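Local coordinates for protein hypothetical methylmalonyl-CoA decarboxylase alpha subunit (Sulfolobus tokodaii, PDB 1X0U) that is of undetermined function but belongs to the carboxyl transferase family of crotonase-type folds and forms a six-chain assembly, at residues K247-Y252 and E303-H308; P261-T266 and A323-G328; I315-A320 and A350-F355. One frame throughout, in Å; residues are numbered along the deposited sequence.

Interaction 1 (K247-Y252 and E303-H308)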
# COMPACT_ATOMS: atom_id res chain seq x y z
N LYS A 247 -6.34 30.52 -19.99
CA LYS A 247 -7.12 30.74 -18.76
C LYS A 247 -8.43 29.95 -18.83
O LYS A 247 -8.88 29.39 -17.84
CB LYS A 247 -7.48 32.21 -18.58
CG LYS A 247 -6.36 33.13 -18.18
CD LYS A 247 -6.94 34.53 -18.01
CE LYS A 247 -5.90 35.52 -17.55
NZ LYS A 247 -6.55 36.83 -17.23
N ARG A 248 -9.03 29.93 -20.02
CA ARG A 248 -10.29 29.22 -20.20
C ARG A 248 -10.07 27.71 -20.12
O ARG A 248 -10.87 26.98 -19.53
CB ARG A 248 -10.92 29.59 -21.54
CG ARG A 248 -12.36 29.11 -21.67
CD ARG A 248 -12.92 29.31 -23.06
NE ARG A 248 -14.21 28.64 -23.19
CZ ARG A 248 -14.82 28.39 -24.34
NH1 ARG A 248 -14.25 28.76 -25.48
NH2 ARG A 248 -15.99 27.76 -24.36
N LEU A 249 -8.97 27.25 -20.71
CA LEU A 249 -8.64 25.83 -20.69
C LEU A 249 -8.43 25.40 -19.24
O LEU A 249 -9.01 24.42 -18.79
CB LEU A 249 -7.37 25.57 -21.50
CG LEU A 249 -6.91 24.12 -21.57
CD1 LEU A 249 -8.07 23.25 -22.10
CD2 LEU A 249 -5.68 24.00 -22.48
N LEU A 250 -7.61 26.15 -18.51
CA LEU A 250 -7.34 25.82 -17.11
C LEU A 250 -8.62 25.76 -16.28
O LEU A 250 -8.73 24.92 -15.38
CB LEU A 250 -6.40 26.86 -16.49
CG LEU A 250 -4.92 26.79 -16.87
CD1 LEU A 250 -4.23 28.06 -16.38
CD2 LEU A 250 -4.27 25.55 -16.25
N SER A 251 -9.57 26.63 -16.58
CA SER A 251 -10.84 26.66 -15.84
C SER A 251 -11.56 25.32 -15.92
O SER A 251 -12.37 25.01 -15.05
CB SER A 251 -11.76 27.77 -16.36
OG SER A 251 -12.27 27.48 -17.66
N TYR A 252 -11.28 24.52 -16.94
CA TYR A 252 -11.95 23.22 -17.08
C TYR A 252 -11.17 22.08 -16.42
O TYR A 252 -11.71 20.98 -16.24
CB TYR A 252 -12.14 22.87 -18.56
CG TYR A 252 -13.24 23.64 -19.28
CD1 TYR A 252 -14.59 23.41 -18.99
CD2 TYR A 252 -12.93 24.59 -20.24
CE1 TYR A 252 -15.59 24.10 -19.65
CE2 TYR A 252 -13.93 25.29 -20.91
CZ TYR A 252 -15.25 25.04 -20.61
OH TYR A 252 -16.22 25.75 -21.26
N GLU A 303 -21.99 26.47 -24.22
CA GLU A 303 -20.55 26.68 -24.35
C GLU A 303 -19.74 25.39 -24.55
O GLU A 303 -19.97 24.38 -23.88
CB GLU A 303 -20.00 27.45 -23.14
CG GLU A 303 -19.89 28.96 -23.38
CD GLU A 303 -19.41 29.31 -24.80
OE1 GLU A 303 -20.24 29.32 -25.74
OE2 GLU A 303 -18.20 29.58 -24.98
N PHE A 304 -18.80 25.44 -25.48
CA PHE A 304 -17.98 24.29 -25.81
C PHE A 304 -16.58 24.73 -26.24
O PHE A 304 -16.43 25.46 -27.23
CB PHE A 304 -18.67 23.51 -26.94
CG PHE A 304 -17.93 22.27 -27.40
CD1 PHE A 304 -17.62 21.26 -26.50
CD2 PHE A 304 -17.61 22.10 -28.74
CE1 PHE A 304 -17.01 20.09 -26.94
CE2 PHE A 304 -17.00 20.94 -29.19
CZ PHE A 304 -16.70 19.93 -28.29
N LEU A 305 -15.57 24.30 -25.49
CA LEU A 305 -14.18 24.63 -25.81
C LEU A 305 -13.71 23.45 -26.63
O LEU A 305 -13.40 22.37 -26.10
CB LEU A 305 -13.34 24.78 -24.52
CG LEU A 305 -11.94 25.40 -24.69
CD1 LEU A 305 -11.21 25.43 -23.36
CD2 LEU A 305 -11.15 24.60 -25.67
N GLU A 306 -13.65 23.65 -27.94
CA GLU A 306 -13.27 22.57 -28.84
C GLU A 306 -11.78 22.36 -29.05
O GLU A 306 -11.06 23.27 -29.47
CB GLU A 306 -13.96 22.74 -30.19
CG GLU A 306 -13.85 21.50 -31.06
CD GLU A 306 -14.82 21.52 -32.22
OE1 GLU A 306 -15.81 22.27 -32.15
OE2 GLU A 306 -14.61 20.79 -33.19
N VAL A 307 -11.34 21.14 -28.77
CA VAL A 307 -9.94 20.74 -28.91
C VAL A 307 -9.72 20.22 -30.34
O VAL A 307 -10.57 19.50 -30.87
CB VAL A 307 -9.59 19.62 -27.89
CG1 VAL A 307 -8.15 19.16 -28.06
CG2 VAL A 307 -9.81 20.13 -26.49
N HIS A 308 -8.59 20.57 -30.94
CA HIS A 308 -8.28 20.12 -32.31
C HIS A 308 -9.40 20.48 -33.28
O HIS A 308 -9.69 19.73 -34.22
CB HIS A 308 -8.07 18.61 -32.32
CG HIS A 308 -6.64 18.19 -32.17
ND1 HIS A 308 -6.27 17.02 -31.53
CD2 HIS A 308 -5.49 18.73 -32.65
CE1 HIS A 308 -4.96 16.87 -31.61
NE2 HIS A 308 -4.47 17.89 -32.29
O HOH W 1 -15.54 27.95 -27.91

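Interaction 2 (P261-T266 and A323-G328)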
# COMPACT_ATOMS: atom_id res chain seq x y z
N PRO A 261 -12.35 18.00 -11.56
CA PRO A 261 -12.48 19.27 -12.27
C PRO A 261 -13.38 20.20 -11.47
O PRO A 261 -14.39 19.77 -10.91
CB PRO A 261 -13.07 18.85 -13.62
CG PRO A 261 -13.65 17.48 -13.36
CD PRO A 261 -12.67 16.86 -12.43
N PRO A 262 -13.02 21.49 -11.39
CA PRO A 262 -13.81 22.46 -10.63
C PRO A 262 -15.23 22.71 -11.10
O PRO A 262 -15.50 22.84 -12.29
CB PRO A 262 -12.94 23.71 -10.67
CG PRO A 262 -12.29 23.61 -12.02
CD PRO A 262 -11.91 22.14 -12.10
N TYR A 263 -16.14 22.78 -10.13
CA TYR A 263 -17.55 23.05 -10.38
C TYR A 263 -17.57 24.56 -10.60
O TYR A 263 -16.76 25.27 -10.00
CB TYR A 263 -18.38 22.66 -9.16
CG TYR A 263 -19.81 23.12 -9.24
CD1 TYR A 263 -20.18 24.38 -8.77
CD2 TYR A 263 -20.79 22.32 -9.83
CE1 TYR A 263 -21.49 24.84 -8.90
CE2 TYR A 263 -22.11 22.77 -9.97
CZ TYR A 263 -22.44 24.04 -9.50
OH TYR A 263 -23.73 24.50 -9.65
N ILE A 264 -18.48 25.06 -11.42
CA ILE A 264 -18.47 26.50 -11.68
C ILE A 264 -19.80 27.21 -11.90
O ILE A 264 -20.88 26.69 -11.59
CB ILE A 264 -17.55 26.79 -12.89
CG1 ILE A 264 -16.75 28.08 -12.66
CG2 ILE A 264 -18.38 26.90 -14.16
CD1 ILE A 264 -15.78 28.39 -13.78
N ASP A 265 -19.68 28.43 -12.44
CA ASP A 265 -20.78 29.34 -12.78
C ASP A 265 -22.13 28.66 -13.00
O ASP A 265 -22.29 27.86 -13.93
CB ASP A 265 -20.41 30.13 -14.05
CG ASP A 265 -20.68 31.63 -13.92
OD1 ASP A 265 -20.90 32.28 -14.97
OD2 ASP A 265 -20.66 32.15 -12.78
N THR A 266 -23.10 29.00 -12.17
CA THR A 266 -24.44 28.43 -12.28
C THR A 266 -25.03 28.67 -13.69
O THR A 266 -24.30 28.79 -14.68
CB THR A 266 -25.37 29.05 -11.20
OG1 THR A 266 -24.62 29.26 -9.99
CG2 THR A 266 -26.54 28.12 -10.90
N ALA A 323 -24.66 21.07 -16.01
CA ALA A 323 -25.17 21.36 -14.67
C ALA A 323 -24.00 21.75 -13.78
O ALA A 323 -23.89 21.30 -12.64
CB ALA A 323 -25.89 20.13 -14.10
N GLY A 324 -23.10 22.56 -14.33
CA GLY A 324 -21.95 23.01 -13.56
C GLY A 324 -20.71 22.14 -13.54
O GLY A 324 -19.63 22.64 -13.22
N ASN A 325 -20.84 20.85 -13.86
CA ASN A 325 -19.69 19.94 -13.86
C ASN A 325 -19.07 19.73 -15.23
O ASN A 325 -19.75 19.61 -16.24
CB ASN A 325 -20.09 18.59 -13.27
CG ASN A 325 -20.26 18.63 -11.77
OD1 ASN A 325 -21.07 17.90 -11.21
ND2 ASN A 325 -19.50 19.49 -11.10
N VAL A 326 -17.75 19.64 -15.23
CA VAL A 326 -16.97 19.45 -16.44
C VAL A 326 -17.14 18.08 -17.06
O VAL A 326 -17.19 17.06 -16.37
CB VAL A 326 -15.46 19.66 -16.14
CG1 VAL A 326 -14.65 19.56 -17.43
CG2 VAL A 326 -15.24 21.02 -15.47
N VAL A 327 -17.24 18.06 -18.38
CA VAL A 327 -17.36 16.81 -19.11
C VAL A 327 -16.53 16.98 -20.36
O VAL A 327 -16.28 18.10 -20.80
CB VAL A 327 -18.83 16.48 -19.52
CG1 VAL A 327 -19.73 16.43 -18.28
CG2 VAL A 327 -19.34 17.51 -20.51
N GLY A 328 -16.08 15.86 -20.91
CA GLY A 328 -15.32 15.86 -22.14
C GLY A 328 -16.31 15.22 -23.09
O GLY A 328 -17.05 14.31 -22.70
O HOH W 2 -16.57 19.57 -12.50

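Interaction 3 (I315-A320 and A350-F355)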
# COMPACT_ATOMS: atom_id res chain seq x y z
N ILE A 315 -14.22 13.91 -36.40
CA ILE A 315 -14.89 13.71 -35.11
C ILE A 315 -14.69 14.96 -34.27
O ILE A 315 -13.75 15.72 -34.50
CB ILE A 315 -14.36 12.48 -34.30
CG1 ILE A 315 -13.11 12.83 -33.50
CG2 ILE A 315 -14.08 11.33 -35.23
CD1 ILE A 315 -11.88 13.04 -34.34
N ILE A 316 -15.57 15.18 -33.31
CA ILE A 316 -15.49 16.36 -32.46
C ILE A 316 -15.20 15.99 -31.01
O ILE A 316 -15.78 15.04 -30.47
CB ILE A 316 -16.79 17.15 -32.48
CG1 ILE A 316 -17.16 17.51 -33.93
CG2 ILE A 316 -16.65 18.39 -31.63
CD1 ILE A 316 -18.67 17.69 -34.15
N VAL A 317 -14.31 16.75 -30.39
CA VAL A 317 -13.96 16.52 -28.99
C VAL A 317 -13.74 17.87 -28.33
O VAL A 317 -13.20 18.79 -28.94
CB VAL A 317 -12.67 15.66 -28.83
CG1 VAL A 317 -12.89 14.26 -29.43
CG2 VAL A 317 -11.46 16.36 -29.47
N GLY A 318 -14.15 17.97 -27.08
CA GLY A 318 -13.97 19.22 -26.37
C GLY A 318 -14.52 19.16 -24.97
O GLY A 318 -15.05 18.13 -24.53
N PHE A 319 -14.41 20.29 -24.28
CA PHE A 319 -14.87 20.43 -22.91
C PHE A 319 -16.13 21.28 -22.84
O PHE A 319 -16.40 22.11 -23.70
CB PHE A 319 -13.79 21.09 -22.04
CG PHE A 319 -12.49 20.31 -21.97
CD1 PHE A 319 -11.32 20.84 -22.51
CD2 PHE A 319 -12.44 19.07 -21.35
CE1 PHE A 319 -10.12 20.13 -22.44
CE2 PHE A 319 -11.25 18.36 -21.27
CZ PHE A 319 -10.08 18.90 -21.82
N ALA A 320 -16.90 21.05 -21.78
CA ALA A 320 -18.13 21.78 -21.55
C ALA A 320 -18.56 21.46 -20.14
O ALA A 320 -17.93 20.66 -19.46
CB ALA A 320 -19.21 21.32 -22.53
N ALA A 350 -8.55 9.37 -29.32
CA ALA A 350 -7.83 8.54 -28.36
C ALA A 350 -7.01 9.35 -27.35
O ALA A 350 -7.10 9.11 -26.14
CB ALA A 350 -6.95 7.56 -29.09
N ARG A 351 -6.23 10.31 -27.83
CA ARG A 351 -5.40 11.14 -26.96
C ARG A 351 -6.28 11.97 -26.03
O ARG A 351 -5.97 12.17 -24.86
CB ARG A 351 -4.51 12.06 -27.80
CG ARG A 351 -3.05 12.18 -27.34
CD ARG A 351 -2.93 13.02 -26.11
NE ARG A 351 -1.55 13.21 -25.64
CZ ARG A 351 -0.71 14.16 -26.06
NH1 ARG A 351 -1.07 15.05 -26.99
NH2 ARG A 351 0.48 14.28 -25.48
N PHE A 352 -7.39 12.46 -26.58
CA PHE A 352 -8.33 13.25 -25.79
C PHE A 352 -8.95 12.45 -24.64
O PHE A 352 -8.97 12.92 -23.50
CB PHE A 352 -9.48 13.77 -26.67
CG PHE A 352 -10.51 14.57 -25.91
CD1 PHE A 352 -10.23 15.86 -25.46
CD2 PHE A 352 -11.77 14.05 -25.65
CE1 PHE A 352 -11.19 16.62 -24.78
CE2 PHE A 352 -12.75 14.80 -24.97
CZ PHE A 352 -12.45 16.09 -24.54
N ILE A 353 -9.45 11.25 -24.89
CA ILE A 353 -10.06 10.54 -23.77
C ILE A 353 -9.05 10.17 -22.67
O ILE A 353 -9.38 10.25 -21.48
CB ILE A 353 -10.86 9.28 -24.22
CG1 ILE A 353 -9.93 8.19 -24.71
CG2 ILE A 353 -11.84 9.66 -25.36
CD1 ILE A 353 -9.92 8.10 -26.23
N ARG A 354 -7.84 9.78 -23.06
CA ARG A 354 -6.83 9.42 -22.07
C ARG A 354 -6.55 10.61 -21.16
O ARG A 354 -6.46 10.46 -19.93
CB ARG A 354 -5.54 8.97 -22.75
CG ARG A 354 -5.71 7.74 -23.66
CD ARG A 354 -4.36 7.12 -23.97
NE ARG A 354 -3.86 6.31 -22.87
CZ ARG A 354 -2.60 6.31 -22.45
NH1 ARG A 354 -1.71 7.10 -23.03
NH2 ARG A 354 -2.22 5.49 -21.48
N PHE A 355 -6.44 11.81 -21.75
CA PHE A 355 -6.19 13.01 -20.95
C PHE A 355 -7.33 13.23 -19.96
O PHE A 355 -7.09 13.46 -18.77
CB PHE A 355 -6.06 14.26 -21.83
CG PHE A 355 -5.95 15.54 -21.03
CD1 PHE A 355 -4.72 15.99 -20.59
CD2 PHE A 355 -7.10 16.21 -20.62
CE1 PHE A 355 -4.63 17.10 -19.74
CE2 PHE A 355 -7.02 17.31 -19.78
CZ PHE A 355 -5.78 17.75 -19.33

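Interaction 1 (K247-Y252 and E303-H308)
L305 lies at the centre of this contact, where helix 239-252 crosses the edge strand 305-307 at nearly a right angle, 94° between the short axes. Its CD1 methyl is 3.7 Å from CD2 of the Y252 ring and 4.0 Å from CD1 of L249. Leucine suits this place because it is long enough to carry CD1 to L249 and Y252 while its CB stays under the arginine. Roughly at right angles to this, the guanidinium of R248 lies flat over the same side chain, with L305 CB 3.9 Å from the middle of the R248 guanidinium plane. R248 can reach so far because its chain runs extended as far as NE, with CG anti to the backbone N (chi1 -169°).

The charged end then finds E303: R248 NH2 is 2.9 Å from E303 OE2, a salt bridge in which the oxygen sits well out of the guanidinium plane, so charge alone holds the pair and no N-H points at the oxygen. In the guanidinium plane a water accepts from R248 NH1 at 2.9 Å and donates to F304 O, tying the arginine to the strand's backbone. Further out, L305 pairs by its backbone with F319, and F234 packs on both L249 and L305. Arginine fits where buried L305 gives way to exposed E303: its poorly hydrated flat face can lie on leucine while its N-H edge and charge meet water and carboxylate.

Interaction 2 (P261-T266 and A323-G328)
Y263, G324 and V326 bury the most surface where the loop 261-266 runs over the start of strand 325-332. The Y263 ring leans on the turn at A323-G324, its CE2 3.6 Å from G324 CA. With no side chain, glycine lets the ring come this close, and its positive phi (87°) suits the same residue type. The G324 carbonyl turns back to the loop: I264 N donates to G324 O over 3.2 Å, and Y263 CA makes a CA-H...O contact with that oxygen. R321 NH1 also bonds G324 O as well as P262 O, so one guanidinium joins turn and loop.

With CG anti to the backbone N (chi1 170°), the tyrosine ring is carried to the turn. At the ring's edge, near its plane, N325 ND2 lies 3.4 Å from Y263 CD2, the amide standing steeply to the ring at 78°.

V326 supplies the apolar part. Its CB is 3.6 Å from P261 CB; the rigid proline ring and the compact beta-branched valine offer one another fixed surfaces. The V326 CG2 methyl rests by the P262 carbonyl, 3.7 Å from P262 O. Beside them a water donates to P261 O at 2.7 Å and accepts from V326 N, with a weak further bond from N325 ND2.

The carboxylate of D300 accepts from A323 N and G324 N and so holds the turn. With both turn residues at positive phi and antiparallel strands 315-322 and 325-332 on its flanks, this is a two-residue beta-hairpin with a type I' turn, overlaid by the loop.

Interaction 3 (I315-A320 and A350-F355)
Strand 315-320 and helix 350-355 run nearly parallel, 24° apart with their axes 9.3 Å from each other, and V317 faces F352 across the gap. This is the helix-on-sheet packing of an alpha/beta crotonase-type fold: helix 343-358 is the link of a beta-alpha-beta crossover between parallel strands 325-332 and 363-369, and here it lies on the neighbouring antiparallel strand.

F352 does most of the work. Swung toward the sheet with CG anti to its backbone N (chi1 178°), it offers one ring face to V317, whose CB makes a CH-pi contact 3.8 Å from the F352 ring centroid. A beta-branched valine fits the strand and presents a compact knob to that face. F319 meets the ring obliquely, the planes 49° apart, with F352 CE1 lying over the F319 ring face toward its rim. F319 CZ also comes 4.0 Å from F355 CE2, one helical turn on from F352. On the helix's outer side, R351 and R354 pack against I520 of a second subunit.

Between V317 and F319, the slim G318 has an almost fully extended backbone, and the far end of the phenylalanine settles against it, F352 CZ 3.3 Å from G318 O.

Overall arrangement
All three contacts gather along one edge of the same sheet. Interactions 1 and 3 share that edge, since strands 305-307 and 315-322 are neighbours joined by backbone hydrogen bonds; interaction 2 holds the hairpin from 315-322 into 325-332. Interaction 3 is wholly buried and without a hydrogen bond across it, built of aromatic rings, a valine and a glycine backbone. Interactions 1 and 2 are only partly buried, and each brings in a bridging water; charge crosses the first, while backbone hydrogen bonding marks the second. Interaction 1 leads directly into interaction 2, where Y252 O packs on P261 and V326. Helix 239-252 and the following loop thus fasten onto a sheet that helix 343-358 also packs against.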